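Local coordinates for protein lovastatin nonaketide synthase, polyketide synthase component (Aspergillus terreus, PDB 7CPX) that builds the nonaketide backbone of lovastatin, iteratively condensing malonyl units and methylating, reducing and dehydrating the growing chain to dihydromonacolin L, at residues Val1115-Phe1120 against Arg1136-Met1141; His1122-Met1127 against Arg1190-Leu1195; Ser1262-Ser1267 against Ser1822-Ile1827. The protein carries 2 engineered substitutions. One frame throughout, in Å; residues are numbered along the deposited sequence.

Overall arrangement
From the N terminus, the chain enters the C-terminal hotdog half of the dehydratase along strand 1113-1115 and runs straight into helix 1117-1126. Interaction 1 closes a loop of 15 residues, joining the start of this helix to the lead-in of strand 1140-1144. Interaction 2 uses the other end of the same helix and closes 62 residues, meeting the loop that leads into strand 1196-1206. The two cross, since their segments alternate along the chain. Interaction 3 follows in series and closes 554 residues, methyltransferase domain included, tying the end of the dehydratase to the loop after helix 1814-1822. It touches interaction 2 where P1264 CG packs 4.3 Å from C1194 SG.

Interaction 1 of 3, residues Val1115-Phe1120 against Arg1136-Met1141; sequences VNINAF and RRLHNM
The methyl group of M1141 sits squarely over the ring of F1120: CE is 3.6 Å from the ring centroid and only 5° off the normal, a CH-pi contact. SD lies farther out above the same face, so the pair also counts as a Met-aromatic contact. M1141 runs extended from its backbone and bends only at the last torsion (chi3 62°), which turns CE onto the ring and alongside V1115 CG1, at 3.7 Å. I1117 packs next to it. Its terminal CD1 lies 3.6 Å from L1138 CD2, the two side chains crossing at about a right angle, and 3.7 Å from M1141 CB. R1136 brings NH2 to 3.9 Å from N1118 OD1, the amide oxygen standing at the guanidinium edge in a loose polar approach; its side chain is about 9 Å from that of D1174, the predicted proton donor.

Behind this layer, N1116 is the N-cap of helix 1117-1126, its OD1 accepting a weak bond from A1119 N. Across the contact, V1115 N gives a weak bond to M1141 O. L1138 also rests on V1175 and T1179 of helix 1170-1184, and both L1138 and M1141 touch F1224. H1139 and N1140 together face T1151 in a classic beta bulge. The contact thus packs the start of helix 1117-1126 against the start of strand 1140-1144, next to the outermost strand 1113-1115, in the C-terminal hotdog fold of the dehydratase.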
# COMPACT_ATOMS: atom_id res chain seq x y z
N VAL A 1115 -14.42 20.40 -38.39
CA VAL A 1115 -15.33 19.49 -37.71
C VAL A 1115 -16.31 20.31 -36.88
O VAL A 1115 -15.92 21.04 -35.97
CB VAL A 1115 -14.55 18.51 -36.83
CG1 VAL A 1115 -15.51 17.71 -35.96
CG2 VAL A 1115 -13.69 17.60 -37.69
N ASN A 1116 -17.60 20.18 -37.20
CA ASN A 1116 -18.63 20.82 -36.39
C ASN A 1116 -18.63 20.18 -35.01
O ASN A 1116 -19.06 19.04 -34.85
CB ASN A 1116 -19.99 20.68 -37.07
CG ASN A 1116 -21.09 21.42 -36.33
OD1 ASN A 1116 -20.98 21.70 -35.14
ND2 ASN A 1116 -22.16 21.74 -37.04
N ILE A 1117 -18.14 20.93 -34.02
CA ILE A 1117 -17.97 20.36 -32.68
C ILE A 1117 -19.29 19.84 -32.15
O ILE A 1117 -19.35 18.75 -31.56
CB ILE A 1117 -17.36 21.41 -31.74
CG1 ILE A 1117 -15.96 21.81 -32.22
CG2 ILE A 1117 -17.31 20.88 -30.32
CD1 ILE A 1117 -14.97 20.67 -32.30
N ASN A 1118 -20.37 20.59 -32.34
CA ASN A 1118 -21.68 20.13 -31.89
C ASN A 1118 -22.06 18.83 -32.59
O ASN A 1118 -22.49 17.87 -31.94
CB ASN A 1118 -22.73 21.21 -32.15
CG ASN A 1118 -22.49 22.46 -31.34
OD1 ASN A 1118 -22.98 22.60 -30.22
ND2 ASN A 1118 -21.72 23.39 -31.90
N ALA A 1119 -21.88 18.77 -33.91
CA ALA A 1119 -22.17 17.54 -34.63
C ALA A 1119 -21.22 16.42 -34.24
O ALA A 1119 -21.62 15.25 -34.16
CB ALA A 1119 -22.11 17.78 -36.14
N PHE A 1120 -19.95 16.76 -34.01
CA PHE A 1120 -18.98 15.75 -33.59
C PHE A 1120 -19.41 15.08 -32.29
O PHE A 1120 -19.46 13.85 -32.20
CB PHE A 1120 -17.60 16.41 -33.43
CG PHE A 1120 -16.56 15.50 -32.85
CD1 PHE A 1120 -16.03 14.47 -33.60
CD2 PHE A 1120 -16.09 15.69 -31.56
CE1 PHE A 1120 -15.06 13.63 -33.08
CE2 PHE A 1120 -15.12 14.86 -31.03
CZ PHE A 1120 -14.60 13.83 -31.79
N ARG A 1136 -17.01 18.35 -23.14
CA ARG A 1136 -17.30 18.95 -24.44
C ARG A 1136 -16.48 20.21 -24.66
O ARG A 1136 -16.86 21.05 -25.49
CB ARG A 1136 -18.79 19.25 -24.57
CG ARG A 1136 -19.68 18.03 -24.61
CD ARG A 1136 -21.14 18.43 -24.72
NE ARG A 1136 -21.42 19.17 -25.95
CZ ARG A 1136 -22.02 18.66 -27.01
NH1 ARG A 1136 -22.47 17.42 -27.03
NH2 ARG A 1136 -22.19 19.43 -28.09
N ARG A 1137 -15.37 20.36 -23.95
CA ARG A 1137 -14.56 21.57 -23.97
C ARG A 1137 -13.70 21.70 -25.22
O ARG A 1137 -12.81 22.55 -25.26
CB ARG A 1137 -13.67 21.62 -22.73
CG ARG A 1137 -14.36 22.16 -21.49
CD ARG A 1137 -14.43 23.67 -21.50
NE ARG A 1137 -14.86 24.21 -20.22
CZ ARG A 1137 -14.73 25.49 -19.87
NH1 ARG A 1137 -14.18 26.38 -20.68
NH2 ARG A 1137 -15.17 25.87 -18.67
N LEU A 1138 -13.94 20.87 -26.24
CA LEU A 1138 -13.20 20.99 -27.49
C LEU A 1138 -13.66 22.23 -28.24
O LEU A 1138 -14.67 22.19 -28.95
CB LEU A 1138 -13.40 19.73 -28.34
CG LEU A 1138 -12.61 19.64 -29.65
CD1 LEU A 1138 -11.12 19.71 -29.39
CD2 LEU A 1138 -12.96 18.36 -30.37
N HIS A 1139 -12.92 23.33 -28.09
CA HIS A 1139 -13.37 24.60 -28.64
C HIS A 1139 -13.59 24.50 -30.15
O HIS A 1139 -14.66 24.87 -30.66
CB HIS A 1139 -12.36 25.70 -28.33
CG HIS A 1139 -12.58 26.97 -29.09
ND1 HIS A 1139 -13.76 27.68 -29.01
CD2 HIS A 1139 -11.79 27.64 -29.95
CE1 HIS A 1139 -13.68 28.75 -29.78
NE2 HIS A 1139 -12.49 28.75 -30.37
N ASN A 1140 -12.60 24.00 -30.87
CA ASN A 1140 -12.72 23.85 -32.31
C ASN A 1140 -11.78 22.75 -32.77
O ASN A 1140 -10.71 22.55 -32.21
CB ASN A 1140 -12.40 25.15 -33.05
CG ASN A 1140 -10.92 25.46 -33.05
OD1 ASN A 1140 -10.20 25.14 -32.11
ND2 ASN A 1140 -10.45 26.08 -34.13
N MET A 1141 -12.20 22.04 -33.82
CA MET A 1141 -11.39 20.97 -34.39
C MET A 1141 -11.58 20.95 -35.89
O MET A 1141 -12.58 21.42 -36.43
CB MET A 1141 -11.75 19.61 -33.78
CG MET A 1141 -10.88 18.47 -34.27
SD MET A 1141 -11.08 16.95 -33.32
CE MET A 1141 -12.81 16.60 -33.62

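Interaction 2 of 3, residues His1122-Met1127 against Arg1190-Leu1195; sequences HELGLM and RRLRCL
The guanidinium of R1190 has E1123 CG at its edge, near its plane, while L1126 CD1 meets it obliquely, 3.8 Å from CZ. The carboxylate of E1123 is turned 58° from the guanidinium plane, and its OE2 forms a long salt bridge to R1190 NE at 3.9 Å. OE2 also accepts from R1190 N, in a bond modelled too short for its length to be trusted. The carbonyl carbon of R1190 lies over one face of the R1193 guanidinium, toward the rim, and R1193 salt-bridges E2365 of the ketoreductase domain.

Below these polar groups, L1124 meets L1192 through their CD2 methyls, and I1181 of helix 1170-1184 packs against both. M1127 curls at chi2 (-39°) and chi3 (-67°), wrapping CB, CG and CE around L1192 O; its own carbonyl O lies 3.5 Å from L1195 CB. The C-terminal end of helix 1117-1126 is thereby packed on the connection between helix 1170-1184 and strand 1196-1206 of the C-terminal hotdog fold, with the L1195 side chain about 8 Å from that of H985, the predicted proton acceptor of the dehydratase.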
# COMPACT_ATOMS: atom_id res chain seq x y z
N HIS A 1122 -22.42 15.14 -31.02
CA HIS A 1122 -23.69 14.47 -31.24
C HIS A 1122 -23.46 13.05 -31.75
O HIS A 1122 -24.05 12.09 -31.25
CB HIS A 1122 -24.54 15.26 -32.23
CG HIS A 1122 -25.76 14.54 -32.69
ND1 HIS A 1122 -26.72 14.06 -31.82
CD2 HIS A 1122 -26.19 14.21 -33.94
CE1 HIS A 1122 -27.68 13.47 -32.51
NE2 HIS A 1122 -27.38 13.55 -33.79
N GLU A 1123 -22.59 12.90 -32.75
CA GLU A 1123 -22.27 11.57 -33.26
C GLU A 1123 -21.61 10.73 -32.18
O GLU A 1123 -21.92 9.54 -32.02
CB GLU A 1123 -21.37 11.67 -34.48
CG GLU A 1123 -21.32 10.40 -35.32
CD GLU A 1123 -20.30 10.48 -36.44
OE1 GLU A 1123 -19.32 11.24 -36.30
OE2 GLU A 1123 -20.48 9.77 -37.45
N LEU A 1124 -20.70 11.33 -31.41
CA LEU A 1124 -20.05 10.60 -30.33
C LEU A 1124 -21.07 10.06 -29.34
O LEU A 1124 -20.98 8.90 -28.92
CB LEU A 1124 -19.04 11.52 -29.63
CG LEU A 1124 -17.72 11.82 -30.34
CD1 LEU A 1124 -16.72 12.37 -29.35
CD2 LEU A 1124 -17.15 10.59 -31.03
N GLY A 1125 -22.05 10.88 -28.97
CA GLY A 1125 -23.12 10.39 -28.11
C GLY A 1125 -23.93 9.30 -28.77
O GLY A 1125 -24.33 8.33 -28.12
N LEU A 1126 -24.19 9.44 -30.08
CA LEU A 1126 -24.87 8.38 -30.81
C LEU A 1126 -24.12 7.06 -30.69
O LEU A 1126 -24.74 5.99 -30.67
CB LEU A 1126 -25.02 8.75 -32.28
CG LEU A 1126 -25.95 9.92 -32.63
CD1 LEU A 1126 -25.96 10.14 -34.13
CD2 LEU A 1126 -27.36 9.68 -32.11
N MET A 1127 -22.79 7.12 -30.61
CA MET A 1127 -21.96 5.92 -30.47
C MET A 1127 -21.62 5.62 -29.02
O MET A 1127 -20.69 4.84 -28.76
CB MET A 1127 -20.69 6.06 -31.30
CG MET A 1127 -20.91 6.61 -32.70
SD MET A 1127 -22.39 5.98 -33.50
CE MET A 1127 -21.96 4.25 -33.72
N ARG A 1190 -20.00 8.17 -39.13
CA ARG A 1190 -20.22 6.91 -38.43
C ARG A 1190 -19.09 5.91 -38.65
O ARG A 1190 -19.31 4.70 -38.61
CB ARG A 1190 -21.56 6.27 -38.83
CG ARG A 1190 -22.75 7.19 -38.66
CD ARG A 1190 -23.03 7.53 -37.21
NE ARG A 1190 -24.16 8.44 -37.09
CZ ARG A 1190 -25.42 8.09 -37.27
NH1 ARG A 1190 -25.76 6.85 -37.57
NH2 ARG A 1190 -26.37 9.02 -37.15
N ARG A 1191 -17.88 6.41 -38.90
CA ARG A 1191 -16.71 5.54 -38.89
C ARG A 1191 -16.42 4.99 -37.50
O ARG A 1191 -15.66 4.02 -37.37
CB ARG A 1191 -15.49 6.29 -39.42
CG ARG A 1191 -14.30 5.41 -39.75
CD ARG A 1191 -13.34 6.12 -40.69
NE ARG A 1191 -11.97 5.67 -40.53
CZ ARG A 1191 -11.50 4.52 -40.97
NH1 ARG A 1191 -12.28 3.64 -41.57
NH2 ARG A 1191 -10.21 4.23 -40.79
N LEU A 1192 -17.01 5.58 -36.46
CA LEU A 1192 -16.83 5.15 -35.08
C LEU A 1192 -17.99 4.23 -34.69
O LEU A 1192 -18.79 4.53 -33.80
CB LEU A 1192 -16.73 6.36 -34.16
CG LEU A 1192 -16.22 6.12 -32.74
CD1 LEU A 1192 -14.73 5.84 -32.76
CD2 LEU A 1192 -16.53 7.32 -31.87
N ARG A 1193 -18.05 3.09 -35.37
CA ARG A 1193 -19.19 2.19 -35.24
C ARG A 1193 -19.27 1.50 -33.88
O ARG A 1193 -20.31 0.89 -33.58
CB ARG A 1193 -19.16 1.14 -36.35
CG ARG A 1193 -20.00 1.52 -37.55
CD ARG A 1193 -19.64 0.71 -38.78
NE ARG A 1193 -18.62 1.37 -39.58
CZ ARG A 1193 -18.86 2.38 -40.41
NH1 ARG A 1193 -20.07 2.89 -40.54
NH2 ARG A 1193 -17.85 2.89 -41.11
N CYS A 1194 -18.23 1.57 -33.06
CA CYS A 1194 -18.26 1.01 -31.72
C CYS A 1194 -17.54 1.95 -30.77
O CYS A 1194 -16.70 2.75 -31.18
CB CYS A 1194 -17.64 -0.39 -31.67
SG CYS A 1194 -15.91 -0.46 -32.15
N LEU A 1195 -17.88 1.84 -29.49
CA LEU A 1195 -17.35 2.73 -28.47
C LEU A 1195 -15.95 2.26 -28.09
O LEU A 1195 -15.78 1.27 -27.39
CB LEU A 1195 -18.27 2.76 -27.25
CG LEU A 1195 -18.13 3.94 -26.28
CD1 LEU A 1195 -19.23 3.91 -25.25
CD2 LEU A 1195 -16.78 3.92 -25.60

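Interaction 3 of 3, residues Ser1262-Ser1267 against Ser1822-Ile1827; sequences SPPDAS and SSRRPI
P1264 and R1825 are the nearest pair of backbones, 6.2 Å between CA atoms, where an extended proline-rich run passes an irregular loop that tightens into an inverse gamma turn centred on P1826; no hydrogen bond joins the two segments. P1264 and the D1265-A1266 backbone meet R1824 and R1825. P1264 CB packs 4.0 Å from R1825 CB and at the guanidinium edge of R1824, near NH1, while P1264 CG lies 3.7 Å from R1824 O. The side chains of P1264 and R1824 slide past each other in opposite directions. R1824 leaves its backbone extended and bends at chi3 (48°), which folds the guanidinium back toward P1264.

R1825 takes the crowded position between backbone N and carbonyl carbon (chi1 69°), then stays extended to NE and lies along the D1265-A1266 backbone. A1266 N is 3.8 Å above the centre of its guanidinium and D1265 C overhangs the rim of the same face. The planar group thus lies flat over the peptide that links these two residues, with A1266 CB 3.5 Å from R1825 NH2.

The charges are met just past the segment, where the D1269 carboxylate salt-bridges both arginines, OD1 to R1824 NH2 and OD2 to R1825 NH2. T1268 OG1 bridges D1265 O and R1824 NH1, the latter through a weak bond. At the surface and away from the annotated sites, the contact brings the end of the dehydratase region, at the exit of its C-terminal hotdog fold, against the loop between helix 1814-1822 and strand 1828-1832, and is probably a junction between domains.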
# COMPACT_ATOMS: atom_id res chain seq x y z
N SER A 1262 -16.65 -3.19 -26.05
CA SER A 1262 -16.85 -4.60 -26.28
C SER A 1262 -16.36 -4.95 -27.68
O SER A 1262 -16.42 -4.11 -28.58
CB SER A 1262 -18.33 -4.99 -26.15
OG SER A 1262 -18.78 -4.81 -24.81
N PRO A 1263 -15.88 -6.17 -27.89
CA PRO A 1263 -15.33 -6.53 -29.20
C PRO A 1263 -16.36 -6.31 -30.30
O PRO A 1263 -17.55 -6.58 -30.11
CB PRO A 1263 -14.98 -8.01 -29.05
CG PRO A 1263 -14.78 -8.21 -27.60
CD PRO A 1263 -15.75 -7.28 -26.93
N PRO A 1264 -15.94 -5.81 -31.46
CA PRO A 1264 -16.91 -5.55 -32.53
C PRO A 1264 -17.61 -6.82 -32.97
O PRO A 1264 -17.02 -7.90 -33.00
CB PRO A 1264 -16.06 -4.95 -33.66
CG PRO A 1264 -14.80 -4.52 -33.01
CD PRO A 1264 -14.57 -5.45 -31.88
N ASP A 1265 -18.89 -6.68 -33.32
CA ASP A 1265 -19.71 -7.79 -33.77
C ASP A 1265 -20.15 -7.56 -35.21
O ASP A 1265 -19.96 -6.48 -35.78
CB ASP A 1265 -20.93 -7.96 -32.86
CG ASP A 1265 -20.55 -8.16 -31.41
OD1 ASP A 1265 -19.46 -8.71 -31.15
OD2 ASP A 1265 -21.34 -7.76 -30.52
N ALA A 1266 -20.76 -8.59 -35.79
CA ALA A 1266 -21.28 -8.46 -37.15
C ALA A 1266 -22.35 -7.38 -37.22
O ALA A 1266 -22.55 -6.77 -38.28
CB ALA A 1266 -21.84 -9.79 -37.63
N SER A 1267 -23.05 -7.12 -36.11
CA SER A 1267 -24.04 -6.05 -36.10
C SER A 1267 -23.39 -4.70 -36.34
O SER A 1267 -24.04 -3.78 -36.86
CB SER A 1267 -24.79 -6.05 -34.77
OG SER A 1267 -23.90 -5.86 -33.68
N SER A 1822 -12.84 -6.72 -42.13
CA SER A 1822 -11.71 -7.41 -41.54
C SER A 1822 -10.69 -6.43 -41.00
O SER A 1822 -9.96 -6.76 -40.06
CB SER A 1822 -11.06 -8.34 -42.56
OG SER A 1822 -10.59 -7.60 -43.67
N SER A 1823 -10.62 -5.24 -41.58
CA SER A 1823 -9.79 -4.18 -41.03
C SER A 1823 -10.20 -3.82 -39.61
O SER A 1823 -9.37 -3.29 -38.85
CB SER A 1823 -9.88 -2.95 -41.94
OG SER A 1823 -9.35 -1.79 -41.33
N ARG A 1824 -11.43 -4.13 -39.21
CA ARG A 1824 -11.97 -3.73 -37.92
C ARG A 1824 -12.22 -4.89 -36.97
O ARG A 1824 -12.30 -4.66 -35.76
CB ARG A 1824 -13.28 -2.96 -38.12
CG ARG A 1824 -13.91 -2.42 -36.85
CD ARG A 1824 -15.14 -1.59 -37.17
NE ARG A 1824 -16.00 -2.31 -38.10
CZ ARG A 1824 -16.80 -3.31 -37.75
NH1 ARG A 1824 -16.90 -3.71 -36.49
NH2 ARG A 1824 -17.50 -3.93 -38.69
N ARG A 1825 -12.35 -6.12 -37.46
CA ARG A 1825 -12.58 -7.27 -36.60
C ARG A 1825 -12.13 -8.52 -37.34
O ARG A 1825 -11.94 -8.49 -38.56
CB ARG A 1825 -14.06 -7.38 -36.19
CG ARG A 1825 -15.00 -7.73 -37.33
CD ARG A 1825 -16.45 -7.70 -36.86
NE ARG A 1825 -17.38 -8.20 -37.87
CZ ARG A 1825 -17.71 -9.47 -38.02
NH1 ARG A 1825 -17.18 -10.42 -37.27
NH2 ARG A 1825 -18.59 -9.80 -38.97
N PRO A 1826 -11.96 -9.64 -36.63
CA PRO A 1826 -11.48 -10.86 -37.29
C PRO A 1826 -12.56 -11.53 -38.14
O PRO A 1826 -13.23 -12.46 -37.69
CB PRO A 1826 -11.05 -11.76 -36.12
CG PRO A 1826 -11.00 -10.86 -34.92
CD PRO A 1826 -12.02 -9.81 -35.17
N ILE A 1827 -12.72 -11.05 -39.36
CA ILE A 1827 -13.69 -11.64 -40.29
C ILE A 1827 -13.09 -12.91 -40.88
O ILE A 1827 -11.95 -12.90 -41.37
CB ILE A 1827 -14.06 -10.64 -41.39
CG1 ILE A 1827 -14.68 -9.37 -40.78
CG2 ILE A 1827 -15.00 -11.30 -42.38
CD1 ILE A 1827 -16.19 -9.31 -40.83